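Local coordinates for coiled-coil and C2 domain-containing protein 1-like (Drosophila melanogaster, PDB 6EI6), which binds phosphatidylinositol monophosphates and supports ESCRT-III in endosomal protein sorting, probably by keeping its core component Shrub from polymerising inappropriately, at residues Arg104-Val109 with Glu263-Leu268; Met51-Thr56 with Asn74-Val79; Val40-Gln45 with Pro97-Glu102. One frame throughout, in Å; residues are numbered along the deposited sequence.

Interaction 1 (Arg104-Val109 with Glu263-Leu268); sequences RSFNIV and EKWLVL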
loop_
_atom_site.group_PDB
_atom_site.type_symbol
_atom_site.label_atom_id
_atom_site.label_comp_id
_atom_site.label_asym_id
_atom_site.label_seq_id
_atom_site.Cartn_x
_atom_site.Cartn_y
_atom_site.Cartn_z
ATOM N N ARG A 104 19.868 -10.506 4.644
ATOM C CA ARG A 104 18.798 -10.440 5.622
ATOM C C ARG A 104 17.612 -11.201 5.066
ATOM O O ARG A 104 17.258 -11.020 3.899
ATOM C CB ARG A 104 18.399 -8.994 5.912
ATOM C CG ARG A 104 19.425 -8.237 6.684
ATOM C CD ARG A 104 19.620 -8.861 8.052
ATOM N NE ARG A 104 20.612 -8.097 8.793
ATOM C CZ ARG A 104 21.924 -8.274 8.684
ATOM N NH1 ARG A 104 22.406 -9.218 7.886
ATOM N NH2 ARG A 104 22.751 -7.514 9.391
ATOM N N SER A 105 17.000 -12.046 5.895
ATOM C CA SER A 105 15.826 -12.801 5.474
ATOM C C SER A 105 14.602 -11.931 5.729
ATOM O O SER A 105 14.166 -11.768 6.869
ATOM C CB SER A 105 15.739 -14.122 6.228
ATOM O OG SER A 105 17.031 -14.698 6.399
ATOM N N PHE A 106 14.094 -11.303 4.685
ATOM C CA PHE A 106 12.701 -10.892 4.673
ATOM C C PHE A 106 11.961 -12.012 3.979
ATOM O O PHE A 106 12.535 -12.734 3.151
ATOM C CB PHE A 106 12.479 -9.577 3.931
ATOM C CG PHE A 106 13.113 -8.376 4.597
ATOM C CD1 PHE A 106 14.465 -8.364 4.916
ATOM C CD2 PHE A 106 12.355 -7.253 4.894
ATOM C CE1 PHE A 106 15.048 -7.257 5.528
ATOM C CE2 PHE A 106 12.934 -6.135 5.512
ATOM C CZ PHE A 106 14.280 -6.143 5.825
ATOM N N ASN A 107 10.707 -12.203 4.334
ATOM C CA ASN A 107 10.063 -13.307 3.641
ATOM C C ASN A 107 9.051 -12.750 2.657
ATOM O O ASN A 107 7.859 -13.055 2.753
ATOM C CB ASN A 107 9.419 -14.268 4.631
ATOM C CG ASN A 107 9.099 -15.602 4.012
ATOM O OD1 ASN A 107 9.536 -15.912 2.901
ATOM N ND2 ASN A 107 8.320 -16.396 4.716
ATOM N N ILE A 108 9.532 -11.929 1.715
ATOM C CA ILE A 108 8.642 -11.042 0.965
ATOM C C ILE A 108 7.634 -11.846 0.157
ATOM O O ILE A 108 6.465 -11.451 0.028
ATOM C CB ILE A 108 9.454 -10.085 0.067
ATOM C CG1 ILE A 108 10.332 -9.185 0.929
ATOM C CG2 ILE A 108 8.523 -9.236 -0.821
ATOM C CD1 ILE A 108 11.651 -8.857 0.277
ATOM N N VAL A 109 8.056 -12.998 -0.373
ATOM C CA VAL A 109 7.190 -13.808 -1.224
ATOM C C VAL A 109 6.018 -14.436 -0.466
ATOM O O VAL A 109 5.078 -14.926 -1.103
ATOM C CB VAL A 109 8.116 -14.811 -1.963
ATOM C CG1 VAL A 109 7.427 -16.112 -2.347
ATOM C CG2 VAL A 109 8.703 -14.153 -3.218
ATOM N N GLU A 263 19.626 -9.333 -0.471
ATOM C CA GLU A 263 20.779 -10.193 -0.654
ATOM C C GLU A 263 22.091 -9.450 -0.566
ATOM O O GLU A 263 23.139 -10.088 -0.437
ATOM C CB GLU A 263 20.698 -10.905 -1.995
ATOM C CG GLU A 263 19.723 -12.052 -1.975
ATOM C CD GLU A 263 19.175 -12.322 -3.350
ATOM O OE1 GLU A 263 19.871 -11.921 -4.329
ATOM O OE2 GLU A 263 18.058 -12.912 -3.451
ATOM N N LYS A 264 22.063 -8.130 -0.648
ATOM C CA LYS A 264 23.241 -7.315 -0.437
ATOM C C LYS A 264 22.911 -6.217 0.572
ATOM O O LYS A 264 22.869 -5.030 0.273
ATOM C CB LYS A 264 23.754 -6.746 -1.749
ATOM C CG LYS A 264 23.568 -7.678 -2.911
ATOM C CD LYS A 264 24.467 -7.300 -4.085
ATOM C CE LYS A 264 23.683 -6.524 -5.151
ATOM N NZ LYS A 264 24.575 -6.067 -6.265
ATOM N N TRP A 265 22.679 -6.627 1.804
ATOM C CA TRP A 265 22.396 -5.684 2.863
ATOM C C TRP A 265 23.674 -4.924 3.191
ATOM O O TRP A 265 24.637 -5.507 3.706
ATOM C CB TRP A 265 21.875 -6.443 4.084
ATOM C CG TRP A 265 21.082 -5.641 5.039
ATOM C CD1 TRP A 265 21.482 -5.200 6.270
ATOM C CD2 TRP A 265 19.719 -5.229 4.888
ATOM N NE1 TRP A 265 20.456 -4.533 6.890
ATOM C CE2 TRP A 265 19.360 -4.543 6.063
ATOM C CE3 TRP A 265 18.763 -5.390 3.878
ATOM C CZ2 TRP A 265 18.098 -3.985 6.245
ATOM C CZ3 TRP A 265 17.517 -4.842 4.050
ATOM C CH2 TRP A 265 17.191 -4.142 5.231
ATOM N N LEU A 266 23.688 -3.620 2.931
ATOM C CA LEU A 266 24.854 -2.823 3.298
ATOM C C LEU A 266 24.869 -2.624 4.810
ATOM O O LEU A 266 23.849 -2.267 5.400
ATOM C CB LEU A 266 24.837 -1.490 2.569
ATOM C CG LEU A 266 26.122 -0.693 2.517
ATOM C CD1 LEU A 266 26.191 0.074 1.229
ATOM C CD2 LEU A 266 26.253 0.252 3.722
ATOM N N VAL A 267 26.028 -2.874 5.427
ATOM C CA VAL A 267 26.237 -2.796 6.875
ATOM C C VAL A 267 27.589 -2.131 7.110
ATOM O O VAL A 267 28.579 -2.510 6.481
ATOM C CB VAL A 267 26.221 -4.204 7.522
ATOM C CG1 VAL A 267 26.756 -4.183 8.958
ATOM C CG2 VAL A 267 24.856 -4.850 7.461
ATOM N N LEU A 268 27.656 -1.145 8.003
ATOM C CA LEU A 268 28.972 -0.569 8.278
ATOM C C LEU A 268 29.831 -1.539 9.091
ATOM O O LEU A 268 29.321 -2.331 9.896
ATOM C CB LEU A 268 28.845 0.747 9.033
ATOM C CG LEU A 268 27.913 1.764 8.376
ATOM C CD1 LEU A 268 27.818 3.020 9.220
ATOM C CD2 LEU A 268 28.317 2.094 6.948
#
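Arg104 lies across the indole of Trp265, the two side chains crossing at about a right angle. Arg104 CG sits over one face, 3.5 Å from the centroid of the Trp265 five-membered ring and 10° off its normal, a CH-pi contact. The chain then bends at chi2, which lays one face of the guanidinium over Trp265 CD1 with the two planes 28° apart. Arg104 NH2 comes within 3.9 Å of Val267 CG2 and forms a salt bridge with Glu102. The backbone Arg104 O is hydrogen-bonded to Thr262 OG1. Past Ser105, Phe106 reaches the far end of the indole. Phe106 CZ is 3.6 Å from Trp265 CH2, and the ring planes meet obliquely at 40°. Phe72 packs edge-to-face with Phe106. With a serine in place of Trp265, the Arg104 methylenes and the Phe106 ring would probably lose their shared support, opening a gap toward Cys53 and Val79 of the two long helices. The contact thus fastens the loop after strand 99-102 to strand 265-268. No hydrogen bond joins the two segments. Apolar and CH-pi packing holds the stem of Arg104, while charge holds its tip.

Interaction 2 (Met51-Thr56 with Asn74-Val79); sequences MMCKNT and NLALTV. With SO4 (sulfate ion), chain E.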
loop_
_atom_site.group_PDB
_atom_site.type_symbol
_atom_site.label_atom_id
_atom_site.label_comp_id
_atom_site.label_asym_id
_atom_site.label_seq_id
_atom_site.Cartn_x
_atom_site.Cartn_y
_atom_site.Cartn_z
ATOM N N MET A 51 13.470 1.869 4.865
ATOM C CA MET A 51 12.102 1.779 4.378
ATOM C C MET A 51 11.593 0.349 4.395
ATOM O O MET A 51 10.443 0.099 4.784
ATOM C CB MET A 51 11.992 2.340 2.961
ATOM C CG MET A 51 10.547 2.484 2.481
ATOM S SD MET A 51 9.654 3.783 3.401
ATOM C CE MET A 51 10.560 5.215 2.870
ATOM N N MET A 52 12.425 -0.608 3.955
ATOM C CA MET A 52 11.983 -2.002 3.924
ATOM C C MET A 52 11.729 -2.521 5.333
ATOM O O MET A 52 10.755 -3.242 5.570
ATOM C CB MET A 52 13.007 -2.878 3.212
ATOM C CG MET A 52 12.906 -2.850 1.683
ATOM S SD MET A 52 13.966 -4.095 0.857
ATOM C CE MET A 52 13.385 -5.600 1.643
ATOM N N CYS A 53 12.584 -2.151 6.280
ATOM C CA CYS A 53 12.371 -2.544 7.670
ATOM C C CYS A 53 11.033 -2.046 8.193
ATOM O O CYS A 53 10.294 -2.797 8.837
ATOM C CB CYS A 53 13.499 -2.014 8.557
ATOM S SG CYS A 53 15.045 -2.800 8.168
ATOM N N LYS A 54 10.718 -0.769 7.944
ATOM C CA LYS A 54 9.489 -0.181 8.478
ATOM C C LYS A 54 8.256 -0.786 7.816
ATOM O O LYS A 54 7.324 -1.208 8.513
ATOM C CB LYS A 54 9.536 1.336 8.317
ATOM C CG LYS A 54 10.550 1.916 9.248
ATOM C CD LYS A 54 10.739 3.389 9.092
ATOM C CE LYS A 54 11.650 3.893 10.226
ATOM N NZ LYS A 54 12.088 5.311 10.047
ATOM N N ASN A 55 8.261 -0.884 6.475
ATOM C CA ASN A 55 7.167 -1.528 5.747
ATOM C C ASN A 55 6.884 -2.922 6.290
ATOM O O ASN A 55 5.735 -3.259 6.607
ATOM C CB ASN A 55 7.483 -1.621 4.246
ATOM C CG ASN A 55 7.455 -0.260 3.526
ATOM O OD1 ASN A 55 7.135 0.762 4.115
ATOM N ND2 ASN A 55 7.827 -0.257 2.246
ATOM N N THR A 56 7.924 -3.768 6.359
ATOM C CA THR A 56 7.737 -5.136 6.841
ATOM C C THR A 56 7.262 -5.140 8.292
ATOM O O THR A 56 6.336 -5.881 8.649
ATOM C CB THR A 56 9.037 -5.933 6.681
ATOM O OG1 THR A 56 9.305 -6.122 5.294
ATOM C CG2 THR A 56 8.928 -7.319 7.334
ATOM N N ASN A 74 13.666 -3.776 15.290
ATOM C CA ASN A 74 15.058 -3.850 15.730
ATOM C C ASN A 74 16.014 -3.783 14.541
ATOM O O ASN A 74 17.095 -3.190 14.636
ATOM C CB ASN A 74 15.292 -5.134 16.522
ATOM C CG ASN A 74 14.683 -5.091 17.908
ATOM O OD1 ASN A 74 14.777 -4.091 18.604
ATOM N ND2 ASN A 74 14.069 -6.190 18.319
ATOM N N LEU A 75 15.648 -4.411 13.423
ATOM C CA LEU A 75 16.431 -4.266 12.200
ATOM C C LEU A 75 16.466 -2.807 11.732
ATOM O O LEU A 75 17.538 -2.266 11.426
ATOM C CB LEU A 75 15.846 -5.185 11.137
ATOM C CG LEU A 75 16.643 -5.527 9.887
ATOM C CD1 LEU A 75 18.033 -6.095 10.185
ATOM C CD2 LEU A 75 15.811 -6.493 9.044
ATOM N N ALA A 76 15.305 -2.138 11.722
ATOM C CA ALA A 76 15.258 -0.707 11.431
ATOM C C ALA A 76 16.205 0.085 12.326
ATOM O O ALA A 76 16.932 0.963 11.845
ATOM C CB ALA A 76 13.829 -0.187 11.582
ATOM N N LEU A 77 16.207 -0.205 13.630
ATOM C CA LEU A 77 17.100 0.499 14.544
ATOM C C LEU A 77 18.560 0.390 14.099
ATOM O O LEU A 77 19.282 1.392 14.065
ATOM C CB LEU A 77 16.931 -0.032 15.978
ATOM C CG LEU A 77 15.605 0.243 16.722
ATOM C CD1 LEU A 77 15.767 -0.027 18.246
ATOM C CD2 LEU A 77 15.024 1.667 16.461
ATOM N N THR A 78 19.013 -0.816 13.734
ATOM C CA THR A 78 20.413 -0.950 13.349
ATOM C C THR A 78 20.698 -0.245 12.027
ATOM O O THR A 78 21.780 0.324 11.859
ATOM C CB THR A 78 20.833 -2.431 13.271
ATOM O OG1 THR A 78 20.136 -3.085 12.198
ATOM C CG2 THR A 78 20.492 -3.127 14.547
ATOM N N VAL A 79 19.748 -0.256 11.089
ATOM C CA VAL A 79 19.939 0.493 9.849
ATOM C C VAL A 79 20.041 1.984 10.147
ATOM O O VAL A 79 20.892 2.690 9.586
ATOM C CB VAL A 79 18.802 0.191 8.854
ATOM C CG1 VAL A 79 18.967 1.035 7.584
ATOM C CG2 VAL A 79 18.784 -1.273 8.534
HETATM S S SO4 E . 8.823 5.373 12.483
HETATM O O1 SO4 E . 9.809 4.454 13.065
HETATM O O2 SO4 E . 9.530 6.482 11.826
HETATM O O3 SO4 E . 7.960 4.673 11.514
HETATM O O4 SO4 E . 7.997 5.920 13.564
#
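Cys53 and Ala76 meet where two long helices, 34-62 and 66-91, run side by side as an antiparallel helical hairpin. The segment axes approach to 8.5 Å, and their N-to-C directions differ by 163°. Two small side chains face each other at this point, which allows a CA-CA distance of 5.1 Å between Cys53 and Ala76.

Cys53 carries the contact. Its CB lies 3.5 Å from Ala76 CB and is nearly as close to Ala76 CA, so the methyl and the start of the cysteine side chain abut directly. The next bond places SG anti to the carbonyl carbon (chi1 -67°), and the sulfur points between Leu75, just before Ala76, and Val79, one turn further on. Cys53 SG is 3.6 Å from Leu75 CG, with CB and CD2 of the same leucine a little further off. Val79 CG2 also comes up to the sulfur, 4.1 Å from Cys53 SG. Leu75 and Val79 thus flank the sulfur with apolar groups, while Ala76 backs CB. No hydrogen bond crosses between the two segments. Trp265 of strand 265-268 touches both Cys53 and Val79 and covers this part of the hairpin.

Beside the interface, Lys54 extends fully beyond CG. Its NZ makes a weak hydrogen bond to a sulfate ion, which Arg57 also binds. The sulfate probably comes from the crystallisation liquor. On the other helix, Leu75 O accepts two hydrogen bonds. One is the helical bond from Val79 N, and the other comes from the side chain of Thr78, with Thr78 OG1 2.8 Å from Leu75 O.

Interaction 3 (Val40-Gln45 with Pro97-Glu102); sequences VRMEEQ and PKFHYE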
loop_
_atom_site.group_PDB
_atom_site.type_symbol
_atom_site.label_atom_id
_atom_site.label_comp_id
_atom_site.label_asym_id
_atom_site.label_seq_id
_atom_site.Cartn_x
_atom_site.Cartn_y
_atom_site.Cartn_z
ATOM N N VAL A 40 26.880 9.265 -1.390
ATOM C CA VAL A 40 25.458 9.485 -1.595
ATOM C C VAL A 40 24.730 8.151 -1.739
ATOM O O VAL A 40 23.666 7.945 -1.147
ATOM C CB VAL A 40 25.258 10.406 -2.814
ATOM C CG1 VAL A 40 23.862 10.272 -3.401
ATOM C CG2 VAL A 40 25.537 11.841 -2.431
ATOM N N ARG A 41 25.297 7.222 -2.511
ATOM C CA ARG A 41 24.680 5.909 -2.706
ATOM C C ARG A 41 24.660 5.071 -1.425
ATOM O O ARG A 41 23.702 4.322 -1.180
ATOM C CB ARG A 41 25.409 5.160 -3.819
ATOM C CG ARG A 41 25.310 5.848 -5.179
ATOM C CD ARG A 41 23.886 5.750 -5.757
ATOM N NE ARG A 41 23.744 6.459 -7.038
ATOM C CZ ARG A 41 22.838 6.165 -7.974
ATOM N NH1 ARG A 41 21.969 5.176 -7.815
ATOM N NH2 ARG A 41 22.815 6.858 -9.087
ATOM N N MET A 42 25.708 5.165 -0.606
ATOM C CA MET A 42 25.681 4.536 0.708
ATOM C C MET A 42 24.453 4.982 1.488
ATOM O O MET A 42 23.713 4.167 2.053
ATOM C CB MET A 42 26.960 4.886 1.477
ATOM C CG MET A 42 28.192 4.142 1.018
ATOM S SD MET A 42 29.718 4.837 1.700
ATOM C CE MET A 42 29.477 4.491 3.471
ATOM N N GLU A 43 24.224 6.287 1.530
ATOM C CA GLU A 43 23.094 6.809 2.281
ATOM C C GLU A 43 21.763 6.399 1.643
ATOM O O GLU A 43 20.829 5.984 2.343
ATOM C CB GLU A 43 23.238 8.321 2.379
ATOM C CG GLU A 43 22.249 8.941 3.303
ATOM C CD GLU A 43 22.623 10.346 3.671
ATOM O OE1 GLU A 43 23.840 10.687 3.558
ATOM O OE2 GLU A 43 21.690 11.091 4.062
ATOM N N GLU A 44 21.663 6.487 0.314
ATOM C CA GLU A 44 20.467 6.016 -0.384
ATOM C C GLU A 44 20.185 4.553 -0.082
ATOM O O GLU A 44 19.034 4.172 0.189
ATOM C CB GLU A 44 20.633 6.202 -1.891
ATOM C CG GLU A 44 20.599 7.635 -2.301
ATOM C CD GLU A 44 19.164 8.128 -2.438
ATOM O OE1 GLU A 44 18.269 7.301 -2.803
ATOM O OE2 GLU A 44 18.923 9.328 -2.150
ATOM N N GLN A 45 21.228 3.712 -0.165
ATOM C CA GLN A 45 21.043 2.291 0.067
ATOM C C GLN A 45 20.505 2.039 1.465
ATOM O O GLN A 45 19.581 1.232 1.645
ATOM C CB GLN A 45 22.352 1.543 -0.144
ATOM C CG GLN A 45 22.239 0.047 0.180
ATOM C CD GLN A 45 21.499 -0.711 -0.911
ATOM O OE1 GLN A 45 21.539 -0.315 -2.064
ATOM N NE2 GLN A 45 20.824 -1.805 -0.547
ATOM N N PRO A 97 32.621 5.816 6.364
ATOM C CA PRO A 97 32.881 4.556 7.078
ATOM C C PRO A 97 33.081 3.394 6.112
ATOM O O PRO A 97 32.444 3.314 5.058
ATOM C CB PRO A 97 31.627 4.364 7.943
ATOM C CG PRO A 97 31.052 5.737 8.105
ATOM C CD PRO A 97 31.377 6.466 6.805
ATOM N N LYS A 98 34.005 2.513 6.470
ATOM C CA LYS A 98 34.124 1.220 5.813
ATOM C C LYS A 98 32.828 0.425 5.933
ATOM O O LYS A 98 32.112 0.500 6.931
ATOM C CB LYS A 98 35.270 0.428 6.438
ATOM C CG LYS A 98 36.633 1.092 6.255
ATOM C CD LYS A 98 37.731 0.035 6.098
ATOM C CE LYS A 98 37.217 -1.158 5.298
ATOM N NZ LYS A 98 38.227 -2.252 5.306
ATOM N N PHE A 99 32.539 -0.378 4.924
ATOM C CA PHE A 99 31.327 -1.171 4.976
ATOM C C PHE A 99 31.548 -2.462 4.208
ATOM O O PHE A 99 32.565 -2.656 3.545
ATOM C CB PHE A 99 30.137 -0.391 4.397
ATOM C CG PHE A 99 30.314 -0.038 2.958
ATOM C CD1 PHE A 99 29.916 -0.915 1.958
ATOM C CD2 PHE A 99 30.929 1.154 2.598
ATOM C CE1 PHE A 99 30.107 -0.592 0.625
ATOM C CE2 PHE A 99 31.112 1.490 1.257
ATOM C CZ PHE A 99 30.705 0.623 0.269
ATOM N N HIS A 100 30.547 -3.324 4.262
ATOM C CA HIS A 100 30.600 -4.607 3.587
ATOM C C HIS A 100 29.159 -5.011 3.378
ATOM O O HIS A 100 28.250 -4.302 3.794
ATOM C CB HIS A 100 31.364 -5.647 4.409
ATOM C CG HIS A 100 30.721 -5.931 5.731
ATOM N ND1 HIS A 100 30.869 -5.099 6.822
ATOM C CD2 HIS A 100 29.884 -6.926 6.124
ATOM C CE1 HIS A 100 30.164 -5.577 7.835
ATOM N NE2 HIS A 100 29.555 -6.682 7.437
ATOM N N TYR A 101 28.962 -6.179 2.787
ATOM C CA TYR A 101 27.650 -6.693 2.434
ATOM C C TYR A 101 27.321 -7.921 3.267
ATOM O O TYR A 101 28.184 -8.771 3.494
ATOM C CB TYR A 101 27.602 -7.028 0.929
ATOM C CG TYR A 101 27.911 -5.798 0.113
ATOM C CD1 TYR A 101 26.945 -4.802 -0.058
ATOM C CD2 TYR A 101 29.183 -5.579 -0.410
ATOM C CE1 TYR A 101 27.230 -3.648 -0.756
ATOM C CE2 TYR A 101 29.476 -4.425 -1.108
ATOM C CZ TYR A 101 28.504 -3.471 -1.276
ATOM O OH TYR A 101 28.788 -2.317 -1.968
ATOM N N GLU A 102 26.066 -8.006 3.721
ATOM C CA GLU A 102 25.505 -9.207 4.336
ATOM C C GLU A 102 24.173 -9.571 3.689
ATOM O O GLU A 102 23.806 -8.999 2.656
ATOM C CB GLU A 102 25.327 -8.997 5.828
ATOM C CG GLU A 102 26.548 -8.465 6.469
ATOM C CD GLU A 102 26.386 -8.322 7.973
ATOM O OE1 GLU A 102 25.235 -8.434 8.449
ATOM O OE2 GLU A 102 27.405 -8.086 8.664
#
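Glu102 OE2 accepts a hydrogen bond of 2.8 Å from His100 NE2, on the strand that sends Phe99 against Met42 of helix 34-62. The bond is fairly straight, with an N-H...O angle of 161°. The oxygen lies close to the imidazole plane and is met on its anti side, somewhat out of the carboxylate plane. His100 ND1 is hydrogen-bonded to Asp269, so both ring nitrogens have partners and the rotation of the ring is fixed.

Phe99, the residue before His100, points from the other face of the strand, toward the helix. Its ring meets the thioether of Met42 obliquely, a Met-aromatic contact. Met42 SD is 3.7 Å from Phe99 CE2, and the line from the sulfur to the ring centroid is 54° off the ring normal. The Met42 chain runs out extended and then turns at chi3 (65°), which brings the methyl round toward the backbone just ahead of the strand. There Met42 CE lies 3.6 Å from Pro97 O and 3.7 Å from Phe99 CD2. The proline ring is more distant, with Met42 CE 4.3 Å from Pro97 CD. Pro97 O also sits at the edge of the Phe99 ring, in its plane, so methyl, carbonyl and phenyl converge.

Leu96 and Val86 touch Met42 as well, and Met42 is buried. Next to it, Glu43 makes salt bridges to Arg87 and Lys90 of helix 66-91. Helix 34-62 packs on a two-stranded antiparallel sheet, Met42 meeting the Phe99 end of it, with strand 99-102 paired to strand 265-268.

In the fold
This chain is the C-terminal part of the protein, with the C2 domain. Helix 34-62 supplies the first partner of interaction 3 and then that of interaction 2. Interaction 2 closes the short loop of the helical hairpin with helix 66-91. Interaction 3 closes later, at strand 99-102, and its loop encloses that of interaction 2. Interaction 1 follows both in series. Its long loop, from 109 to 263, holds two four-stranded sheets, and the chain returns through helix 255-263 to strand 265-268. That strand pairs with 99-102, so interactions 1 and 3 share one small sheet. Interactions 1 and 2 also touch, through Trp265 and Val79. Together they join the chain leading into and out of the four-stranded sheets to the hairpin.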